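Local coordinates for endoglycosidase (Bacteroides thetaiotaomicron, PDB 6Q64), which probably hydrolyses O-glycosidic bonds, as a family 18 glycoside hydrolase taking part in the breakdown of complex N-glycans, at residues Tyr58-Arg66 against Phe121-Ala129; Arg66-Phe77 against Leu94-Trp104. The protein carries 1 engineered substitution. One frame throughout, in Å; residues are numbered along the deposited sequence.

In the fold
Contact 1 lies toward the periphery and is partly buried, its centre about 17 Å from the centre of the chain; contact 2 is a buried core contact, about 8 Å from it. In contact 1 the helix 53-65 leans on the turn that leads from helix 112-123 into strand 128-135. Contact 2 pairs strands 72-76 and 100-102 of the same parallel sheet, in which strand 128-135 is the next neighbour of 100-102. Arg66 takes part in both. Contact 1 relies on one side-chain-to-backbone bond and apolar packing, whereas contact 2 combines a buried charged network with strand pairing and aromatic packing. Asp96 joins them through a salt bridge to Lys125 and, probably, a hydrogen bond to Tyr58.

Contact 1. Residues Tyr58-Arg66 against Phe121-Ala129; sequences YFAQIREYR and FQEVKGGKA
Phe59 and Val124 form the apolar part of this contact, with Phe59 CD2 3.6 Å from Val124 CG1. The ring leaves the helix beside its own backbone N (chi1 -75°) and reaches Lys125 as well, whose aliphatic CE lies 4.0 Å from Phe59 CE1; both neighbours meet the ring obliquely. Within the helix, CD2 of Tyr58 sits over the centre of one ring face.

The polar part is a single bond. Arg63 NE donates to Val124 O at 2.8 Å, somewhat bent (141°), approaching from above the carbonyl plane. The guanidinium also salt-bridges Glu48 through NH2, which gives it a second hold.

Packing of arginine methylenes on the Gly126 backbone completes the contact. Arg63 CG lies 3.8 Å from Gly126 CA, and Arg66 CD comes 3.1 Å from Gly126 O as the Arg66 chain runs past toward Asp96 and Asp99. Lys125 sends its ammonium to a salt bridge with Asp96 and a hydrogen bond to Lys92 O.

The arrangement belongs to the TIM barrel: a helix preceding the first strand packs on an alpha-to-beta turn, at the end where the strands begin.

Contact 2. Residues Arg66-Phe77 against Leu94-Trp104; sequences RKTPHVKGFGWF and LPDSVDFVSLW
Asp99 lays its carboxylate against the edge of the His70 imidazole and across CB and CG of Lys72. Its OD2 accepts two bonds, from His70 NE2 at 2.8 Å and, on the anti lone pair, from Gly73 N at 3.0 Å. OD1 makes a salt bridge with Arg66 NE, 3.0 Å away; the guanidinium stands almost perpendicular to the carboxylate and meets OD1 from above its plane. His70 can face Asp99 because its CG lies between backbone N and carbonyl carbon (chi1 66°), and a bond from ND1 to Thr68 O fixes the ring's rotation. Arg66 NH2 also donates to Asp96 O at 2.7 Å, while Val98 O lies over one guanidinium face. Two arginine nitrogens, a histidine and a backbone amide thus tie the 94-99 loop to strand 72-76 and to the loop that leads into it.

Farther along, strands 72-76 and 100-102 run parallel, 17° apart. Ser102 N bonds to Gly75 O at 2.9 Å and Phe77 N to Ser102 O, also at 2.9 Å, around the bridge between Trp76 and Ser102. The Phe74 and Phe100 rings meet obliquely, though their exact spacing is doubtful. Ser102 OG lies at the Phe74 ring edge and is hydrogen-bonded to Asp186 of the family 18 DGxDxDxE signature, whose final Glu is an engineered Gln in this chain. Phe77 packs the other way, its CB 3.7 Å from Val101 CG1.

Pairing of the first and second strands closes the eight-stranded barrel. Strand 329-333 flanks 72-76 and strand 128-135 flanks 100-102; Phe74, Trp76 and Phe100 touch strand 280-285 in the barrel interior, while Ser97 and Val98 lie against helix 346-358 outside it.

Contact 1. Residues Tyr58-Arg66 against Phe121-Ala129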
loop_
_atom_site.group_PDB
_atom_site.type_symbol
_atom_site.label_atom_id
_atom_site.label_comp_id
_atom_site.label_asym_id
_atom_site.label_seq_id
_atom_site.Cartn_x
_atom_site.Cartn_y
_atom_site.Cartn_z
ATOM N N TYR A 58 11.203 14.131 -18.668
ATOM C CA TYR A 58 11.155 14.290 -17.196
ATOM C C TYR A 58 10.517 13.038 -16.612
ATOM O O TYR A 58 11.060 12.523 -15.664
ATOM C CB TYR A 58 10.334 15.497 -16.735
ATOM C CG TYR A 58 9.970 15.461 -15.266
ATOM C CD1 TYR A 58 10.952 15.515 -14.295
ATOM C CD2 TYR A 58 8.654 15.300 -14.834
ATOM C CE1 TYR A 58 10.636 15.458 -12.942
ATOM C CE2 TYR A 58 8.316 15.241 -13.481
ATOM C CZ TYR A 58 9.316 15.326 -12.524
ATOM O OH TYR A 58 9.041 15.296 -11.182
ATOM N N PHE A 59 9.361 12.606 -17.112
ATOM C CA PHE A 59 8.596 11.504 -16.468
ATOM C C PHE A 59 9.255 10.167 -16.820
ATOM O O PHE A 59 8.941 9.184 -16.162
ATOM C CB PHE A 59 7.118 11.507 -16.867
ATOM C CG PHE A 59 6.265 12.566 -16.219
ATOM C CD1 PHE A 59 6.066 12.582 -14.853
ATOM C CD2 PHE A 59 5.619 13.523 -16.978
ATOM C CE1 PHE A 59 5.266 13.542 -14.259
ATOM C CE2 PHE A 59 4.811 14.476 -16.377
ATOM C CZ PHE A 59 4.640 14.493 -15.018
ATOM N N ALA A 60 10.116 10.133 -17.845
ATOM C CA ALA A 60 10.911 8.942 -18.230
ATOM C C ALA A 60 11.924 8.650 -17.115
ATOM O O ALA A 60 12.056 7.469 -16.739
ATOM C CB ALA A 60 11.589 9.154 -19.558
ATOM N N GLN A 61 12.578 9.681 -16.580
ATOM C CA GLN A 61 13.503 9.535 -15.436
ATOM C C GLN A 61 12.699 9.136 -14.202
ATOM O O GLN A 61 13.234 8.375 -13.379
ATOM C CB GLN A 61 14.234 10.822 -15.113
ATOM C CG GLN A 61 14.683 11.539 -16.360
ATOM C CD GLN A 61 16.154 11.368 -16.596
ATOM O OE1 GLN A 61 16.700 10.288 -16.374
ATOM N NE2 GLN A 61 16.787 12.452 -17.040
ATOM N N ILE A 62 11.477 9.638 -14.053
ATOM C CA ILE A 62 10.656 9.272 -12.868
ATOM C C ILE A 62 10.374 7.778 -12.973
ATOM O O ILE A 62 10.562 7.083 -11.979
ATOM C CB ILE A 62 9.373 10.112 -12.741
ATOM C CG1 ILE A 62 9.711 11.587 -12.534
ATOM C CG2 ILE A 62 8.496 9.607 -11.603
ATOM C CD1 ILE A 62 10.674 11.826 -11.402
ATOM N N ARG A 63 9.969 7.332 -14.159
ATOM C CA ARG A 63 9.649 5.917 -14.450
ATOM C C ARG A 63 10.887 5.045 -14.178
ATOM O O ARG A 63 10.679 3.935 -13.641
ATOM C CB ARG A 63 9.111 5.786 -15.877
ATOM C CG ARG A 63 7.594 5.693 -15.964
ATOM C CD ARG A 63 7.125 5.393 -17.391
ATOM N NE ARG A 63 6.842 6.636 -18.107
ATOM C CZ ARG A 63 7.549 7.143 -19.107
ATOM N NH1 ARG A 63 8.575 6.494 -19.621
ATOM N NH2 ARG A 63 7.191 8.307 -19.618
ATOM N N GLU A 64 12.097 5.521 -14.523
ATOM C CA GLU A 64 13.388 4.828 -14.251
ATOM C C GLU A 64 13.582 4.703 -12.735
ATOM O O GLU A 64 13.667 3.583 -12.225
ATOM C CB GLU A 64 14.574 5.547 -14.905
ATOM C CG GLU A 64 14.770 5.208 -16.383
ATOM C CD GLU A 64 15.238 3.788 -16.731
ATOM O OE1 GLU A 64 14.434 2.811 -16.620
ATOM O OE2 GLU A 64 16.416 3.650 -17.141
ATOM N N TYR A 65 13.643 5.824 -12.045
ATOM C CA TYR A 65 13.739 5.936 -10.567
ATOM C C TYR A 65 12.918 4.854 -9.843
ATOM O O TYR A 65 13.346 4.247 -8.848
ATOM C CB TYR A 65 13.193 7.303 -10.152
ATOM C CG TYR A 65 13.229 7.553 -8.676
ATOM C CD1 TYR A 65 14.449 7.709 -8.037
ATOM C CD2 TYR A 65 12.063 7.620 -7.928
ATOM C CE1 TYR A 65 14.524 7.922 -6.674
ATOM C CE2 TYR A 65 12.117 7.827 -6.557
ATOM C CZ TYR A 65 13.354 8.002 -5.938
ATOM O OH TYR A 65 13.452 8.250 -4.596
ATOM N N ARG A 66 11.685 4.688 -10.283
ATOM C CA ARG A 66 10.655 3.827 -9.652
ATOM C C ARG A 66 11.246 2.415 -9.484
ATOM O O ARG A 66 10.815 1.674 -8.601
ATOM C CB ARG A 66 9.450 3.856 -10.607
ATOM C CG ARG A 66 8.075 3.623 -9.999
ATOM C CD ARG A 66 7.211 4.863 -10.132
ATOM N NE ARG A 66 7.474 5.749 -9.022
ATOM C CZ ARG A 66 6.997 6.966 -8.872
ATOM N NH1 ARG A 66 6.213 7.521 -9.787
ATOM N NH2 ARG A 66 7.330 7.618 -7.773
ATOM N N PHE A 121 -1.425 8.055 -14.450
ATOM C CA PHE A 121 -0.699 7.579 -13.245
ATOM C C PHE A 121 0.130 6.326 -13.549
ATOM O O PHE A 121 1.265 6.256 -13.099
ATOM C CB PHE A 121 -1.682 7.260 -12.126
ATOM C CG PHE A 121 -1.019 6.974 -10.806
ATOM C CD1 PHE A 121 -0.211 7.908 -10.201
ATOM C CD2 PHE A 121 -1.207 5.772 -10.152
ATOM C CE1 PHE A 121 0.360 7.661 -8.964
ATOM C CE2 PHE A 121 -0.626 5.531 -8.925
ATOM C CZ PHE A 121 0.150 6.480 -8.327
ATOM N N GLN A 122 -0.429 5.358 -14.267
ATOM C CA GLN A 122 0.263 4.085 -14.570
ATOM C C GLN A 122 1.309 4.287 -15.659
ATOM O O GLN A 122 2.414 3.906 -15.404
ATOM C CB GLN A 122 -0.725 3.001 -14.980
ATOM C CG GLN A 122 -1.600 2.501 -13.844
ATOM C CD GLN A 122 -2.734 1.686 -14.402
ATOM O OE1 GLN A 122 -3.059 1.750 -15.596
ATOM N NE2 GLN A 122 -3.340 0.900 -13.528
ATOM N N GLU A 123 0.953 4.831 -16.822
ATOM C CA GLU A 123 1.760 4.783 -18.078
ATOM C C GLU A 123 2.833 5.889 -18.150
ATOM O O GLU A 123 3.866 5.696 -18.828
ATOM C CB GLU A 123 0.831 4.968 -19.272
ATOM C CG GLU A 123 0.062 3.715 -19.663
ATOM C CD GLU A 123 -0.518 3.730 -21.076
ATOM O OE1 GLU A 123 -0.993 2.667 -21.532
ATOM O OE2 GLU A 123 -0.491 4.805 -21.727
ATOM N N VAL A 124 2.580 7.045 -17.537
ATOM C CA VAL A 124 3.447 8.248 -17.672
ATOM C C VAL A 124 4.242 8.380 -16.379
ATOM O O VAL A 124 5.464 8.398 -16.448
ATOM C CB VAL A 124 2.623 9.519 -17.976
ATOM C CG1 VAL A 124 3.450 10.778 -17.818
ATOM C CG2 VAL A 124 2.003 9.475 -19.352
ATOM N N LYS A 125 3.553 8.524 -15.257
ATOM C CA LYS A 125 4.154 8.338 -13.921
ATOM C C LYS A 125 4.376 6.830 -13.818
ATOM O O LYS A 125 3.683 6.091 -14.546
ATOM C CB LYS A 125 3.185 8.905 -12.888
ATOM C CG LYS A 125 2.906 10.386 -13.058
ATOM C CD LYS A 125 2.203 11.012 -11.871
ATOM C CE LYS A 125 2.919 12.241 -11.360
ATOM N NZ LYS A 125 2.512 12.537 -9.969
ATOM N N GLY A 126 5.260 6.317 -12.995
ATOM C CA GLY A 126 5.370 4.839 -13.018
ATOM C C GLY A 126 4.444 4.183 -12.014
ATOM O O GLY A 126 4.873 3.197 -11.365
ATOM N N GLY A 127 3.266 4.759 -11.797
ATOM C CA GLY A 127 2.537 4.582 -10.523
ATOM C C GLY A 127 1.686 3.335 -10.527
ATOM O O GLY A 127 1.376 2.826 -11.645
ATOM N N LYS A 128 1.301 2.860 -9.341
ATOM C CA LYS A 128 0.451 1.643 -9.201
ATOM C C LYS A 128 -0.627 1.853 -8.134
ATOM O O LYS A 128 -0.325 2.352 -6.995
ATOM C CB LYS A 128 1.311 0.435 -8.834
ATOM C CG LYS A 128 2.223 -0.080 -9.933
ATOM C CD LYS A 128 3.064 -1.237 -9.455
ATOM C CE LYS A 128 4.242 -1.534 -10.353
ATOM N NZ LYS A 128 3.775 -1.912 -11.700
ATOM N N ALA A 129 -1.843 1.421 -8.450
ATOM C CA ALA A 129 -2.996 1.565 -7.544
ATOM C C ALA A 129 -3.542 0.189 -7.183
ATOM O O ALA A 129 -3.772 -0.646 -8.104
ATOM C CB ALA A 129 -4.041 2.437 -8.185
#

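Contact 2. Residues Arg66-Phe77 against Leu94-Trp104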
loop_
_atom_site.group_PDB
_atom_site.type_symbol
_atom_site.label_atom_id
_atom_site.label_comp_id
_atom_site.label_asym_id
_atom_site.label_seq_id
_atom_site.Cartn_x
_atom_site.Cartn_y
_atom_site.Cartn_z
ATOM N N ARG A 66 11.685 4.688 -10.283
ATOM C CA ARG A 66 10.655 3.827 -9.652
ATOM C C ARG A 66 11.246 2.415 -9.484
ATOM O O ARG A 66 10.815 1.674 -8.601
ATOM C CB ARG A 66 9.450 3.856 -10.607
ATOM C CG ARG A 66 8.075 3.623 -9.999
ATOM C CD ARG A 66 7.211 4.863 -10.132
ATOM N NE ARG A 66 7.474 5.749 -9.022
ATOM C CZ ARG A 66 6.997 6.966 -8.872
ATOM N NH1 ARG A 66 6.213 7.521 -9.787
ATOM N NH2 ARG A 66 7.330 7.618 -7.773
ATOM N N LYS A 67 12.177 2.061 -10.369
ATOM C CA LYS A 67 12.696 0.695 -10.604
ATOM C C LYS A 67 14.049 0.564 -9.898
ATOM O O LYS A 67 14.458 -0.546 -9.627
ATOM C CB LYS A 67 12.785 0.456 -12.117
ATOM C CG LYS A 67 11.440 0.408 -12.841
ATOM C CD LYS A 67 11.484 -0.051 -14.311
ATOM C CE LYS A 67 12.619 0.519 -15.150
ATOM N NZ LYS A 67 12.147 1.521 -16.139
ATOM N N THR A 68 14.729 1.670 -9.623
ATOM C CA THR A 68 15.898 1.695 -8.719
ATOM C C THR A 68 15.390 1.371 -7.319
ATOM O O THR A 68 14.182 1.405 -7.095
ATOM C CB THR A 68 16.622 3.043 -8.753
ATOM O OG1 THR A 68 15.843 3.963 -7.973
ATOM C CG2 THR A 68 16.866 3.524 -10.166
ATOM N N PRO A 69 16.292 1.017 -6.366
ATOM C CA PRO A 69 15.912 0.710 -4.995
ATOM C C PRO A 69 16.138 1.961 -4.128
ATOM O O PRO A 69 17.179 2.595 -4.183
ATOM C CB PRO A 69 16.850 -0.471 -4.728
ATOM C CG PRO A 69 18.151 -0.057 -5.400
ATOM C CD PRO A 69 17.752 0.864 -6.541
ATOM N N HIS A 70 15.102 2.309 -3.373
ATOM C CA HIS A 70 14.924 3.634 -2.741
ATOM C C HIS A 70 13.898 3.478 -1.631
ATOM O O HIS A 70 13.297 2.421 -1.566
ATOM C CB HIS A 70 14.493 4.676 -3.782
ATOM C CG HIS A 70 13.154 4.450 -4.383
ATOM N ND1 HIS A 70 12.977 3.638 -5.493
ATOM C CD2 HIS A 70 11.938 4.947 -4.054
ATOM C CE1 HIS A 70 11.684 3.584 -5.784
ATOM N NE2 HIS A 70 11.024 4.411 -4.929
ATOM N N VAL A 71 13.727 4.483 -0.775
ATOM C CA VAL A 71 12.586 4.483 0.174
ATOM C C VAL A 71 11.324 4.757 -0.642
ATOM O O VAL A 71 11.148 5.894 -1.057
ATOM C CB VAL A 71 12.751 5.538 1.255
ATOM C CG1 VAL A 71 11.552 5.520 2.160
ATOM C CG2 VAL A 71 14.032 5.358 2.025
ATOM N N LYS A 72 10.537 3.727 -0.923
ATOM C CA LYS A 72 9.253 3.829 -1.630
ATOM C C LYS A 72 8.332 4.747 -0.845
ATOM O O LYS A 72 8.494 4.864 0.384
ATOM C CB LYS A 72 8.626 2.456 -1.831
ATOM C CG LYS A 72 9.249 1.698 -2.991
ATOM C CD LYS A 72 8.617 0.360 -3.257
ATOM C CE LYS A 72 9.434 -0.408 -4.273
ATOM N NZ LYS A 72 8.671 -1.572 -4.775
ATOM N N GLY A 73 7.453 5.438 -1.571
ATOM C CA GLY A 73 6.409 6.288 -0.983
ATOM C C GLY A 73 5.083 5.650 -1.279
ATOM O O GLY A 73 4.892 5.250 -2.439
ATOM N N PHE A 74 4.243 5.528 -0.260
ATOM C CA PHE A 74 2.959 4.809 -0.308
ATOM C C PHE A 74 1.922 5.617 0.481
ATOM O O PHE A 74 2.268 6.530 1.264
ATOM C CB PHE A 74 3.190 3.397 0.241
ATOM C CG PHE A 74 1.948 2.680 0.725
ATOM C CD1 PHE A 74 1.180 1.932 -0.149
ATOM C CD2 PHE A 74 1.556 2.769 2.048
ATOM C CE1 PHE A 74 0.029 1.308 0.286
ATOM C CE2 PHE A 74 0.403 2.149 2.477
ATOM C CZ PHE A 74 -0.365 1.431 1.594
ATOM N N GLY A 75 0.650 5.280 0.309
ATOM C CA GLY A 75 -0.381 5.707 1.271
ATOM C C GLY A 75 -1.716 5.061 0.955
ATOM O O GLY A 75 -1.914 4.489 -0.161
ATOM N N TRP A 76 -2.660 5.315 1.870
ATOM C CA TRP A 76 -4.093 5.010 1.686
ATOM C C TRP A 76 -4.787 6.280 1.215
ATOM O O TRP A 76 -5.044 7.149 2.069
ATOM C CB TRP A 76 -4.670 4.444 2.988
ATOM C CG TRP A 76 -4.217 3.036 3.213
ATOM C CD1 TRP A 76 -4.614 1.933 2.519
ATOM C CD2 TRP A 76 -3.214 2.597 4.143
ATOM N NE1 TRP A 76 -3.934 0.833 2.962
ATOM C CE2 TRP A 76 -3.075 1.208 3.961
ATOM C CE3 TRP A 76 -2.449 3.237 5.123
ATOM C CZ2 TRP A 76 -2.202 0.447 4.733
ATOM C CZ3 TRP A 76 -1.576 2.490 5.878
ATOM C CH2 TRP A 76 -1.457 1.115 5.680
ATOM N N PHE A 77 -5.082 6.339 -0.087
ATOM C CA PHE A 77 -5.727 7.469 -0.813
ATOM C C PHE A 77 -7.255 7.373 -0.765
ATOM O O PHE A 77 -7.877 6.511 -1.459
ATOM C CB PHE A 77 -5.251 7.456 -2.264
ATOM C CG PHE A 77 -5.554 8.707 -3.049
ATOM C CD1 PHE A 77 -5.258 9.960 -2.540
ATOM C CD2 PHE A 77 -6.100 8.636 -4.318
ATOM C CE1 PHE A 77 -5.513 11.102 -3.278
ATOM C CE2 PHE A 77 -6.347 9.782 -5.054
ATOM C CZ PHE A 77 -6.066 11.008 -4.526
ATOM N N LEU A 94 -0.533 13.396 -7.496
ATOM C CA LEU A 94 0.184 13.076 -6.277
ATOM C C LEU A 94 1.632 13.482 -6.466
ATOM O O LEU A 94 2.126 13.502 -7.579
ATOM C CB LEU A 94 0.106 11.573 -6.042
ATOM C CG LEU A 94 -1.219 11.043 -5.523
ATOM C CD1 LEU A 94 -1.250 9.517 -5.621
ATOM C CD2 LEU A 94 -1.417 11.520 -4.099
ATOM N N PRO A 95 2.384 13.703 -5.382
ATOM C CA PRO A 95 3.829 13.881 -5.487
ATOM C C PRO A 95 4.462 12.795 -6.364
ATOM O O PRO A 95 4.065 11.647 -6.295
ATOM C CB PRO A 95 4.290 13.752 -4.044
ATOM C CG PRO A 95 3.076 14.211 -3.226
ATOM C CD PRO A 95 1.880 13.720 -4.001
ATOM N N ASP A 96 5.384 13.204 -7.222
ATOM C CA ASP A 96 6.022 12.336 -8.243
ATOM C C ASP A 96 6.822 11.221 -7.555
ATOM O O ASP A 96 7.138 10.263 -8.219
ATOM C CB ASP A 96 6.905 13.165 -9.182
ATOM C CG ASP A 96 6.105 14.109 -10.056
ATOM O OD1 ASP A 96 4.854 13.921 -10.100
ATOM O OD2 ASP A 96 6.733 14.998 -10.721
ATOM N N SER A 97 7.131 11.358 -6.275
ATOM C CA SER A 97 7.944 10.414 -5.469
ATOM C C SER A 97 7.070 9.287 -4.888
ATOM O O SER A 97 7.624 8.365 -4.288
ATOM C CB SER A 97 8.602 11.176 -4.333
ATOM O OG SER A 97 7.614 11.912 -3.585
ATOM N N VAL A 98 5.747 9.374 -4.976
ATOM C CA VAL A 98 4.854 8.255 -4.569
ATOM C C VAL A 98 4.980 7.116 -5.582
ATOM O O VAL A 98 4.708 7.360 -6.743
ATOM C CB VAL A 98 3.408 8.742 -4.469
ATOM C CG1 VAL A 98 2.444 7.595 -4.565
ATOM C CG2 VAL A 98 3.177 9.521 -3.184
ATOM N N ASP A 99 5.298 5.897 -5.126
ATOM C CA ASP A 99 5.530 4.705 -5.993
ATOM C C ASP A 99 4.241 3.942 -6.229
ATOM O O ASP A 99 4.022 3.520 -7.384
ATOM C CB ASP A 99 6.536 3.759 -5.370
ATOM C CG ASP A 99 7.890 4.415 -5.389
ATOM O OD1 ASP A 99 8.450 4.519 -6.481
ATOM O OD2 ASP A 99 8.317 4.880 -4.338
ATOM N N PHE A 100 3.428 3.780 -5.188
ATOM C CA PHE A 100 2.123 3.086 -5.313
ATOM C C PHE A 100 1.192 3.493 -4.171
ATOM O O PHE A 100 1.615 4.109 -3.201
ATOM C CB PHE A 100 2.316 1.563 -5.363
ATOM C CG PHE A 100 2.613 0.892 -4.044
ATOM C CD1 PHE A 100 3.873 0.964 -3.476
ATOM C CD2 PHE A 100 1.631 0.180 -3.372
ATOM C CE1 PHE A 100 4.144 0.335 -2.267
ATOM C CE2 PHE A 100 1.900 -0.437 -2.157
ATOM C CZ PHE A 100 3.158 -0.372 -1.610
ATOM N N VAL A 101 -0.055 3.065 -4.255
ATOM C CA VAL A 101 -1.093 3.580 -3.344
ATOM C C VAL A 101 -2.156 2.498 -3.189
ATOM O O VAL A 101 -2.362 1.676 -4.123
ATOM C CB VAL A 101 -1.598 4.901 -3.963
ATOM C CG1 VAL A 101 -3.102 5.012 -4.066
ATOM C CG2 VAL A 101 -1.002 6.129 -3.278
ATOM N N SER A 102 -2.777 2.488 -2.022
ATOM C CA SER A 102 -3.965 1.663 -1.726
ATOM C C SER A 102 -5.183 2.573 -1.655
ATOM O O SER A 102 -5.109 3.590 -0.936
ATOM C CB SER A 102 -3.763 0.888 -0.464
ATOM O OG SER A 102 -2.989 -0.274 -0.734
ATOM N N LEU A 103 -6.247 2.196 -2.362
ATOM C CA LEU A 103 -7.490 2.985 -2.492
ATOM C C LEU A 103 -8.425 2.653 -1.328
ATOM O O LEU A 103 -9.225 1.700 -1.443
ATOM C CB LEU A 103 -8.111 2.666 -3.852
ATOM C CG LEU A 103 -7.169 2.888 -5.030
ATOM C CD1 LEU A 103 -7.711 2.258 -6.300
ATOM C CD2 LEU A 103 -6.906 4.363 -5.234
ATOM N N TRP A 104 -8.334 3.455 -0.266
ATOM C CA TRP A 104 -9.289 3.472 0.871
ATOM C C TRP A 104 -10.687 3.837 0.349
ATOM O O TRP A 104 -10.899 5.018 -0.044
ATOM C CB TRP A 104 -8.843 4.420 1.996
ATOM C CG TRP A 104 -9.648 4.222 3.242
ATOM C CD1 TRP A 104 -10.734 4.946 3.649
ATOM C CD2 TRP A 104 -9.474 3.166 4.202
ATOM N NE1 TRP A 104 -11.231 4.436 4.817
ATOM C CE2 TRP A 104 -10.484 3.339 5.181
ATOM C CE3 TRP A 104 -8.567 2.100 4.340
ATOM C CZ2 TRP A 104 -10.599 2.479 6.285
ATOM C CZ3 TRP A 104 -8.682 1.257 5.432
ATOM C CH2 TRP A 104 -9.685 1.445 6.393
#